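Local atomic coordinates of MAU2 chromatid cohesion factor homolog (Saccharomyces cerevisiae, PDB entry 4XDN), a protein that forms a complex with SCC2 that is required for the association of cohesin with chromosomes, and so takes part in sister chromatid cohesion. Residues A[69-74]-A[106-111]; A[501-506]-A[537-542]; A[511-516]-A[522-527]. One frame throughout, in Å; residues are numbered along the deposited sequence.

Interaction 1 of 3, residues A[69-74]-A[106-111]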
loop_
_atom_site.group_PDB
_atom_site.type_symbol
_atom_site.label_atom_id
_atom_site.label_comp_id
_atom_site.label_asym_id
_atom_site.label_seq_id
_atom_site.Cartn_x
_atom_site.Cartn_y
_atom_site.Cartn_z
ATOM N N MET A 69 -31.721 23.624 0.957
ATOM C CA MET A 69 -32.647 23.789 -0.158
ATOM C C MET A 69 -33.237 22.437 -0.561
ATOM O O MET A 69 -34.424 22.339 -0.882
ATOM C CB MET A 69 -31.945 24.450 -1.346
ATOM C CG MET A 69 -31.514 25.899 -1.084
ATOM S SD MET A 69 -32.866 27.084 -1.064
ATOM C CE MET A 69 -32.896 27.584 -2.780
ATOM N N PHE A 70 -32.408 21.394 -0.536
ATOM C CA PHE A 70 -32.889 20.038 -0.779
ATOM C C PHE A 70 -33.901 19.623 0.285
ATOM O O PHE A 70 -34.954 19.066 -0.028
ATOM C CB PHE A 70 -31.730 19.035 -0.795
ATOM C CG PHE A 70 -30.963 18.994 -2.091
ATOM C CD1 PHE A 70 -31.622 18.924 -3.309
ATOM C CD2 PHE A 70 -29.575 19.014 -2.085
ATOM C CE1 PHE A 70 -30.912 18.880 -4.496
ATOM C CE2 PHE A 70 -28.859 18.974 -3.269
ATOM C CZ PHE A 70 -29.528 18.907 -4.476
ATOM N N GLN A 71 -33.567 19.887 1.545
ATOM C CA GLN A 71 -34.448 19.557 2.659
ATOM C C GLN A 71 -35.767 20.302 2.524
ATOM O O GLN A 71 -36.828 19.797 2.896
ATOM C CB GLN A 71 -33.779 19.892 3.992
ATOM C CG GLN A 71 -32.655 18.943 4.350
ATOM C CD GLN A 71 -31.941 19.311 5.637
ATOM O OE1 GLN A 71 -31.781 20.487 5.962
ATOM N NE2 GLN A 71 -31.508 18.299 6.379
ATOM N N LEU A 72 -35.683 21.509 1.978
ATOM C CA LEU A 72 -36.853 22.336 1.740
ATOM C C LEU A 72 -37.837 21.614 0.824
ATOM O O LEU A 72 -39.043 21.624 1.066
ATOM C CB LEU A 72 -36.427 23.670 1.123
ATOM C CG LEU A 72 -37.169 24.952 1.500
ATOM C CD1 LEU A 72 -37.285 25.142 3.007
ATOM C CD2 LEU A 72 -36.431 26.122 0.877
ATOM N N LEU A 73 -37.312 20.976 -0.218
ATOM C CA LEU A 73 -38.137 20.240 -1.164
ATOM C C LEU A 73 -38.831 19.058 -0.497
ATOM O O LEU A 73 -40.018 18.826 -0.712
ATOM C CB LEU A 73 -37.293 19.747 -2.344
ATOM C CG LEU A 73 -36.779 20.821 -3.305
ATOM C CD1 LEU A 73 -35.801 20.225 -4.308
ATOM C CD2 LEU A 73 -37.937 21.496 -4.029
ATOM N N LYS A 74 -38.087 18.316 0.317
ATOM C CA LYS A 74 -38.613 17.108 0.939
ATOM C C LYS A 74 -39.670 17.386 2.006
ATOM O O LYS A 74 -40.535 16.546 2.258
ATOM C CB LYS A 74 -37.473 16.296 1.555
ATOM C CG LYS A 74 -36.667 15.500 0.539
ATOM C CD LYS A 74 -35.649 14.586 1.203
ATOM C CE LYS A 74 -36.305 13.457 1.997
ATOM N NZ LYS A 74 -37.200 12.607 1.165
ATOM N N GLU A 106 -28.712 8.063 6.799
ATOM C CA GLU A 106 -29.276 6.722 6.842
ATOM C C GLU A 106 -30.792 6.756 7.016
ATOM O O GLU A 106 -31.504 5.927 6.451
ATOM C CB GLU A 106 -28.633 5.916 7.972
ATOM C CG GLU A 106 -29.022 4.448 7.986
ATOM C CD GLU A 106 -28.210 3.638 8.979
ATOM O OE1 GLU A 106 -27.533 4.245 9.834
ATOM O OE2 GLU A 106 -28.245 2.392 8.900
ATOM N N LEU A 107 -31.284 7.716 7.794
ATOM C CA LEU A 107 -32.719 7.857 8.010
ATOM C C LEU A 107 -33.432 8.258 6.726
ATOM O O LEU A 107 -34.528 7.778 6.440
ATOM C CB LEU A 107 -33.007 8.889 9.105
ATOM C CG LEU A 107 -32.814 8.445 10.559
ATOM C CD1 LEU A 107 -33.069 9.612 11.499
ATOM C CD2 LEU A 107 -33.723 7.274 10.915
ATOM N N TYR A 108 -32.807 9.139 5.952
ATOM C CA TYR A 108 -33.386 9.586 4.695
ATOM C C TYR A 108 -33.477 8.442 3.691
ATOM O O TYR A 108 -34.504 8.265 3.035
ATOM C CB TYR A 108 -32.570 10.736 4.103
ATOM C CG TYR A 108 -32.868 12.081 4.729
ATOM C CD1 TYR A 108 -34.134 12.647 4.634
ATOM C CD2 TYR A 108 -31.884 12.789 5.402
ATOM C CE1 TYR A 108 -34.412 13.875 5.199
ATOM C CE2 TYR A 108 -32.153 14.017 5.971
ATOM C CZ TYR A 108 -33.418 14.555 5.866
ATOM O OH TYR A 108 -33.684 15.777 6.429
ATOM N N ILE A 109 -32.405 7.665 3.577
ATOM C CA ILE A 109 -32.370 6.556 2.631
ATOM C C ILE A 109 -33.322 5.445 3.066
ATOM O O ILE A 109 -34.029 4.873 2.237
ATOM C CB ILE A 109 -30.946 5.985 2.479
ATOM C CG1 ILE A 109 -29.980 7.079 2.015
ATOM C CG2 ILE A 109 -30.927 4.818 1.493
ATOM C CD1 ILE A 109 -30.339 7.713 0.676
ATOM N N SER A 110 -33.337 5.145 4.360
ATOM C CA SER A 110 -34.239 4.131 4.894
ATOM C C SER A 110 -35.691 4.518 4.642
ATOM O O SER A 110 -36.504 3.685 4.243
ATOM C CB SER A 110 -34.005 3.932 6.391
ATOM O OG SER A 110 -32.718 3.399 6.632
ATOM N N SER A 111 -36.005 5.789 4.874
ATOM C CA SER A 111 -37.341 6.310 4.612
ATOM C C SER A 111 -37.676 6.196 3.134
ATOM O O SER A 111 -38.764 5.753 2.769
ATOM C CB SER A 111 -37.452 7.768 5.059
ATOM O OG SER A 111 -37.397 7.875 6.470
HETATM O O HOH W 1 -36.587 10.132 2.671
#
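K74 and Y108 make the close part of this contact: the methylene CE of the lysine lies 3.5 Å from Y108 CD1 and 3.7 Å from Y108 CE1, meeting the ring obliquely. The lysine chain leaves the backbone extended, then bends at chi3 (67°) and again at chi4, which lays CE against the phenol and carries the ammonium past it. The ammonium has three polar partners: NZ forms a salt bridge with D84 and a hydrogen bond with T88 OG1, and it gives a further bond of 3.0 Å to water 1. Water 1 in turn donates to Y108 O over 2.8 Å, so a bridge runs from the lysine to the backbone of the facing helix. At the phenol oxygen the fit is looser. Q71 comes in at about a right angle to the tyrosine, its amide plane 49° from the ring, and its NE2 reaches Y108 OH in a weak hydrogen bond of 3.3 Å, bent to 130° at the hydrogen. The three touching residues are all partly exposed, and the backbones stay far apart, with K74 CA and Y108 CA 9.9 Å from each other. Helix 53-76 thus meets helix 102-119 through long side chains; helix 81-98 lines the same region, M91 touching both Q71 and Y108, while helix 29-45 packs on M69, F70 and L73 and helix 126-144 on I109.

Interaction 2 of 3, residues A[501-506]-A[537-542]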
loop_
_atom_site.group_PDB
_atom_site.type_symbol
_atom_site.label_atom_id
_atom_site.label_comp_id
_atom_site.label_asym_id
_atom_site.label_seq_id
_atom_site.Cartn_x
_atom_site.Cartn_y
_atom_site.Cartn_z
ATOM N N TRP A 501 14.703 -13.222 0.176
ATOM C CA TRP A 501 14.266 -13.571 1.520
ATOM C C TRP A 501 14.553 -15.031 1.843
ATOM O O TRP A 501 15.057 -15.341 2.918
ATOM C CB TRP A 501 12.774 -13.278 1.688
ATOM C CG TRP A 501 12.498 -11.848 2.012
ATOM C CD1 TRP A 501 12.513 -10.794 1.146
ATOM C CD2 TRP A 501 12.172 -11.307 3.297
ATOM N NE1 TRP A 501 12.214 -9.630 1.812
ATOM C CE2 TRP A 501 12.001 -9.918 3.135
ATOM C CE3 TRP A 501 12.008 -11.862 4.568
ATOM C CZ2 TRP A 501 11.675 -9.077 4.194
ATOM C CZ3 TRP A 501 11.681 -11.028 5.619
ATOM C CH2 TRP A 501 11.518 -9.650 5.426
ATOM N N GLU A 502 14.231 -15.922 0.909
ATOM C CA GLU A 502 14.454 -17.351 1.106
ATOM C C GLU A 502 15.933 -17.662 1.282
ATOM O O GLU A 502 16.305 -18.534 2.069
ATOM C CB GLU A 502 13.895 -18.151 -0.072
ATOM C CG GLU A 502 12.402 -18.424 0.021
ATOM C CD GLU A 502 12.050 -19.394 1.137
ATOM O OE1 GLU A 502 12.819 -20.352 1.364
ATOM O OE2 GLU A 502 11.003 -19.195 1.789
ATOM N N CYS A 503 16.773 -16.946 0.541
ATOM C CA CYS A 503 18.211 -17.155 0.612
ATOM C C CYS A 503 18.755 -16.634 1.936
ATOM O O CYS A 503 19.640 -17.245 2.534
ATOM C CB CYS A 503 18.918 -16.470 -0.559
ATOM S SG CYS A 503 20.688 -16.856 -0.663
ATOM N N THR A 504 18.223 -15.505 2.391
ATOM C CA THR A 504 18.646 -14.927 3.663
ATOM C C THR A 504 18.381 -15.912 4.799
ATOM O O THR A 504 19.217 -16.086 5.687
ATOM C CB THR A 504 17.922 -13.593 3.944
ATOM O OG1 THR A 504 18.241 -12.652 2.914
ATOM C CG2 THR A 504 18.340 -13.011 5.288
ATOM N N VAL A 505 17.222 -16.562 4.755
ATOM C CA VAL A 505 16.852 -17.542 5.771
ATOM C C VAL A 505 17.843 -18.704 5.773
ATOM O O VAL A 505 18.327 -19.110 6.828
ATOM C CB VAL A 505 15.414 -18.071 5.544
ATOM C CG1 VAL A 505 15.083 -19.210 6.506
ATOM C CG2 VAL A 505 14.409 -16.949 5.711
ATOM N N THR A 506 18.138 -19.231 4.588
ATOM C CA THR A 506 19.078 -20.340 4.444
ATOM C C THR A 506 20.465 -19.960 4.959
ATOM O O THR A 506 21.080 -20.700 5.727
ATOM C CB THR A 506 19.195 -20.787 2.970
ATOM O OG1 THR A 506 17.917 -21.222 2.496
ATOM C CG2 THR A 506 20.205 -21.926 2.815
ATOM N N ARG A 537 22.644 -24.965 -2.304
ATOM C CA ARG A 537 23.151 -25.423 -3.588
ATOM C C ARG A 537 22.366 -24.803 -4.739
ATOM O O ARG A 537 22.929 -24.470 -5.780
ATOM C CB ARG A 537 23.090 -26.948 -3.668
ATOM C CG ARG A 537 24.079 -27.555 -4.648
ATOM C CD ARG A 537 23.985 -29.071 -4.660
ATOM N NE ARG A 537 24.170 -29.649 -3.329
ATOM C CZ ARG A 537 25.348 -29.963 -2.795
ATOM N NH1 ARG A 537 26.474 -29.761 -3.470
ATOM N NH2 ARG A 537 25.399 -30.484 -1.577
ATOM N N GLU A 538 21.062 -24.643 -4.537
ATOM C CA GLU A 538 20.200 -24.048 -5.548
ATOM C C GLU A 538 20.511 -22.566 -5.741
ATOM O O GLU A 538 20.636 -22.096 -6.873
ATOM C CB GLU A 538 18.729 -24.232 -5.165
ATOM C CG GLU A 538 18.270 -25.683 -5.180
ATOM C CD GLU A 538 16.825 -25.850 -4.744
ATOM O OE1 GLU A 538 16.437 -25.261 -3.713
ATOM O OE2 GLU A 538 16.076 -26.572 -5.434
ATOM N N PHE A 539 20.639 -21.834 -4.639
ATOM C CA PHE A 539 20.919 -20.403 -4.704
ATOM C C PHE A 539 22.335 -20.121 -5.187
ATOM O O PHE A 539 22.564 -19.176 -5.942
ATOM C CB PHE A 539 20.704 -19.746 -3.337
ATOM C CG PHE A 539 19.260 -19.549 -2.981
ATOM C CD1 PHE A 539 18.482 -18.637 -3.676
ATOM C CD2 PHE A 539 18.679 -20.271 -1.952
ATOM C CE1 PHE A 539 17.151 -18.454 -3.355
ATOM C CE2 PHE A 539 17.347 -20.090 -1.625
ATOM C CZ PHE A 539 16.583 -19.180 -2.327
ATOM N N TYR A 540 23.286 -20.941 -4.754
ATOM C CA TYR A 540 24.686 -20.713 -5.087
ATOM C C TYR A 540 24.989 -21.035 -6.548
ATOM O O TYR A 540 25.714 -20.295 -7.212
ATOM C CB TYR A 540 25.594 -21.543 -4.181
ATOM C CG TYR A 540 27.046 -21.453 -4.576
ATOM C CD1 TYR A 540 27.742 -20.261 -4.450
ATOM C CD2 TYR A 540 27.718 -22.556 -5.085
ATOM C CE1 TYR A 540 29.068 -20.167 -4.813
ATOM C CE2 TYR A 540 29.044 -22.473 -5.451
ATOM C CZ TYR A 540 29.714 -21.275 -5.312
ATOM O OH TYR A 540 31.035 -21.181 -5.673
ATOM N N SER A 541 24.438 -22.137 -7.047
ATOM C CA SER A 541 24.681 -22.544 -8.428
ATOM C C SER A 541 24.039 -21.564 -9.404
ATOM O O SER A 541 24.404 -21.516 -10.579
ATOM C CB SER A 541 24.149 -23.956 -8.677
ATOM O OG SER A 541 22.732 -23.979 -8.662
ATOM N N SER A 542 23.084 -20.783 -8.909
ATOM C CA SER A 542 22.361 -19.827 -9.737
ATOM C C SER A 542 22.935 -18.415 -9.629
ATOM O O SER A 542 22.676 -17.574 -10.489
ATOM C CB SER A 542 20.882 -19.813 -9.349
ATOM O OG SER A 542 20.158 -18.877 -10.128
#
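The F539 ring carries the backbone and side chain of C503 on one face, in a cysteine sulfur-aromatic contact between two helices of this mainly helical chain. C503 CB sits 3.7 Å from the ring centroid and only 6° off the normal, a CH-pi contact almost exactly over the centre. C503 SG is displaced toward the root of the phenylalanine, 4.2 Å from the centroid and 26° off the normal; with SG anti to the backbone N, it lies over the CG end of the ring. At the far end, F539 CZ is 3.6 Å from C503 N and 3.7 Å from E502 CB, which approaches obliquely before the glutamate chain bends away. F556 meets the F539 ring edge-to-face, and V568 of helix 562-575 packs on C503, so the joint is buried. The helix segments run at 118° to each other, and their axes come no nearer than 10.7 Å; the phenylalanine spans that gap. No hydrogen bond crosses it. Within helix 499-513, E502 O is gripped from opposite faces of its plane by T506 N and by T506 OG1, the hydroxyl donating over 3.2 Å.

Interaction 3 of 3, residues A[511-516]-A[522-527]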
loop_
_atom_site.group_PDB
_atom_site.type_symbol
_atom_site.label_atom_id
_atom_site.label_comp_id
_atom_site.label_asym_id
_atom_site.label_seq_id
_atom_site.Cartn_x
_atom_site.Cartn_y
_atom_site.Cartn_z
ATOM N N PHE A 511 24.789 -20.320 8.814
ATOM C CA PHE A 511 25.783 -19.577 9.581
ATOM C C PHE A 511 25.703 -19.912 11.067
ATOM O O PHE A 511 26.721 -19.938 11.759
ATOM C CB PHE A 511 25.601 -18.065 9.392
ATOM C CG PHE A 511 26.184 -17.517 8.106
ATOM C CD1 PHE A 511 26.927 -18.311 7.245
ATOM C CD2 PHE A 511 25.986 -16.188 7.772
ATOM C CE1 PHE A 511 27.452 -17.789 6.079
ATOM C CE2 PHE A 511 26.510 -15.664 6.606
ATOM C CZ PHE A 511 27.243 -16.465 5.760
ATOM N N SER A 512 24.492 -20.171 11.550
ATOM C CA SER A 512 24.265 -20.387 12.976
ATOM C C SER A 512 24.306 -21.864 13.383
ATOM O O SER A 512 24.224 -22.179 14.572
ATOM C CB SER A 512 22.920 -19.783 13.382
ATOM O OG SER A 512 21.860 -20.347 12.628
ATOM N N HIS A 513 24.443 -22.759 12.405
ATOM C CA HIS A 513 24.426 -24.200 12.669
ATOM C C HIS A 513 25.686 -24.930 12.192
ATOM O O HIS A 513 25.793 -26.145 12.356
ATOM C CB HIS A 513 23.195 -24.835 12.013
ATOM C CG HIS A 513 21.907 -24.500 12.697
ATOM N ND1 HIS A 513 21.200 -23.342 12.435
ATOM C CD2 HIS A 513 21.196 -25.164 13.637
ATOM C CE1 HIS A 513 20.113 -23.314 13.181
ATOM N NE2 HIS A 513 20.085 -24.409 13.922
ATOM N N PHE A 514 26.633 -24.195 11.616
ATOM C CA PHE A 514 27.846 -24.798 11.060
ATOM C C PHE A 514 29.110 -24.018 11.397
ATOM O O PHE A 514 29.153 -22.796 11.265
ATOM C CB PHE A 514 27.742 -24.907 9.536
ATOM C CG PHE A 514 27.015 -26.127 9.056
ATOM C CD1 PHE A 514 25.642 -26.113 8.891
ATOM C CD2 PHE A 514 27.711 -27.284 8.750
ATOM C CE1 PHE A 514 24.974 -27.236 8.442
ATOM C CE2 PHE A 514 27.050 -28.407 8.301
ATOM C CZ PHE A 514 25.680 -28.383 8.145
ATOM N N GLU A 515 30.142 -24.737 11.824
ATOM C CA GLU A 515 31.486 -24.182 11.840
ATOM C C GLU A 515 31.986 -24.191 10.399
ATOM O O GLU A 515 31.562 -25.032 9.606
ATOM C CB GLU A 515 32.413 -24.991 12.751
ATOM C CG GLU A 515 31.984 -25.017 14.208
ATOM C CD GLU A 515 33.050 -25.585 15.121
ATOM O OE1 GLU A 515 32.895 -26.741 15.572
ATOM O OE2 GLU A 515 34.040 -24.872 15.390
ATOM N N PRO A 516 32.888 -23.264 10.044
ATOM C CA PRO A 516 33.516 -22.230 10.867
ATOM C C PRO A 516 32.809 -20.881 10.747
ATOM O O PRO A 516 33.455 -19.835 10.804
ATOM C CB PRO A 516 34.927 -22.170 10.290
ATOM C CG PRO A 516 34.703 -22.399 8.817
ATOM C CD PRO A 516 33.471 -23.282 8.690
ATOM N N LEU A 522 24.347 -23.983 16.665
ATOM C CA LEU A 522 23.167 -24.532 17.324
ATOM C C LEU A 522 22.964 -25.993 16.934
ATOM O O LEU A 522 23.421 -26.419 15.875
ATOM C CB LEU A 522 21.923 -23.722 16.962
ATOM C CG LEU A 522 21.911 -22.259 17.407
ATOM C CD1 LEU A 522 20.828 -21.495 16.664
ATOM C CD2 LEU A 522 21.703 -22.155 18.911
ATOM N N PRO A 523 22.276 -26.768 17.793
ATOM C CA PRO A 523 21.984 -28.170 17.466
ATOM C C PRO A 523 21.037 -28.316 16.277
ATOM O O PRO A 523 20.172 -27.468 16.067
ATOM C CB PRO A 523 21.324 -28.705 18.745
ATOM C CG PRO A 523 21.695 -27.747 19.817
ATOM C CD PRO A 523 21.823 -26.419 19.151
ATOM N N CYS A 524 21.199 -29.395 15.517
ATOM C CA CYS A 524 20.329 -29.674 14.382
ATOM C C CYS A 524 20.484 -31.120 13.928
ATOM O O CYS A 524 21.558 -31.709 14.059
ATOM C CB CYS A 524 20.636 -28.728 13.221
ATOM S SG CYS A 524 22.340 -28.811 12.629
ATOM N N SER A 525 19.408 -31.688 13.395
ATOM C CA SER A 525 19.436 -33.052 12.884
ATOM C C SER A 525 20.157 -33.103 11.542
ATOM O O SER A 525 20.315 -32.082 10.873
ATOM C CB SER A 525 18.017 -33.602 12.739
ATOM O OG SER A 525 17.295 -32.892 11.748
ATOM N N ASP A 526 20.594 -34.295 11.154
ATOM C CA ASP A 526 21.277 -34.483 9.881
ATOM C C ASP A 526 20.335 -34.200 8.716
ATOM O O ASP A 526 20.775 -33.820 7.631
ATOM C CB ASP A 526 21.835 -35.904 9.777
ATOM C CG ASP A 526 22.862 -36.209 10.852
ATOM O OD1 ASP A 526 23.579 -35.276 11.273
ATOM O OD2 ASP A 526 22.952 -37.382 11.274
ATOM N N LYS A 527 19.039 -34.389 8.946
ATOM C CA LYS A 527 18.030 -34.106 7.932
ATOM C C LYS A 527 17.929 -32.606 7.682
ATOM O O LYS A 527 17.761 -32.166 6.544
ATOM C CB LYS A 527 16.668 -34.667 8.355
ATOM C CG LYS A 527 15.506 -34.200 7.483
ATOM C CD LYS A 527 14.215 -34.950 7.786
ATOM C CE LYS A 527 14.273 -36.395 7.307
ATOM N NZ LYS A 527 12.937 -37.052 7.345
#
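A helix-to-helix connection folds back on itself here: the chain leaving helix 499-513 loops out and returns past that helix's C-terminal end before helix 526-543 begins. The returning loop is tied down by a single backbone bond, L522 N to S512 O, 2.8 Å long and nearly straight at 173°, with the donor in the carbonyl plane. Beside it, the imidazole of H513 is the surface on which the return path is laid. L522 CB stands over one ring face, 4.0 Å from the centroid and 29° off the normal, a CH-pi contact. P523 O lies at the ring edge near its plane, 3.5 Å from H513 CD2, and L522 O comes to 3.4 Å from the same carbon, so two carbonyl oxygens gather round CD2. The ring's rotation is fixed from its own helix, since H513 ND1 is hydrogen-bonded to W509 O and the ring stacks with W509. The hydroxyl of S512 bonds to Y457 OH of helix 446-466, and Y457 also packs on H513 and L522. S525 is the N-cap residue of helix 526-543. Just before it, C524 has its SG between the backbone N and the carbonyl carbon (chi1 59°), where the sulfur lies obliquely to the imidazole, 4.0 Å from H513 CD2, and C524 CB is nearer, 3.6 Å from that atom.

Overall arrangement
Interactions 2 and 3 join the same two helices, 499-513 and 526-543, at different levels: the 511-516/522-527 contact closes the loop between them, and the 501-506/537-542 contact pairs them farther from that loop. Their centres are 16 Å apart and their nearest atoms about 5 Å, without touching. Interaction 1 lies on the other side of the chain's centre, its centre 64 Å from that of interaction 2 and 72 Å from that of interaction 3, near the N-terminal end of this elongated helical protein. All three have residues within reach of the second protein chain, probably SCC2, consistent with a partner that follows the helical array over much of its length.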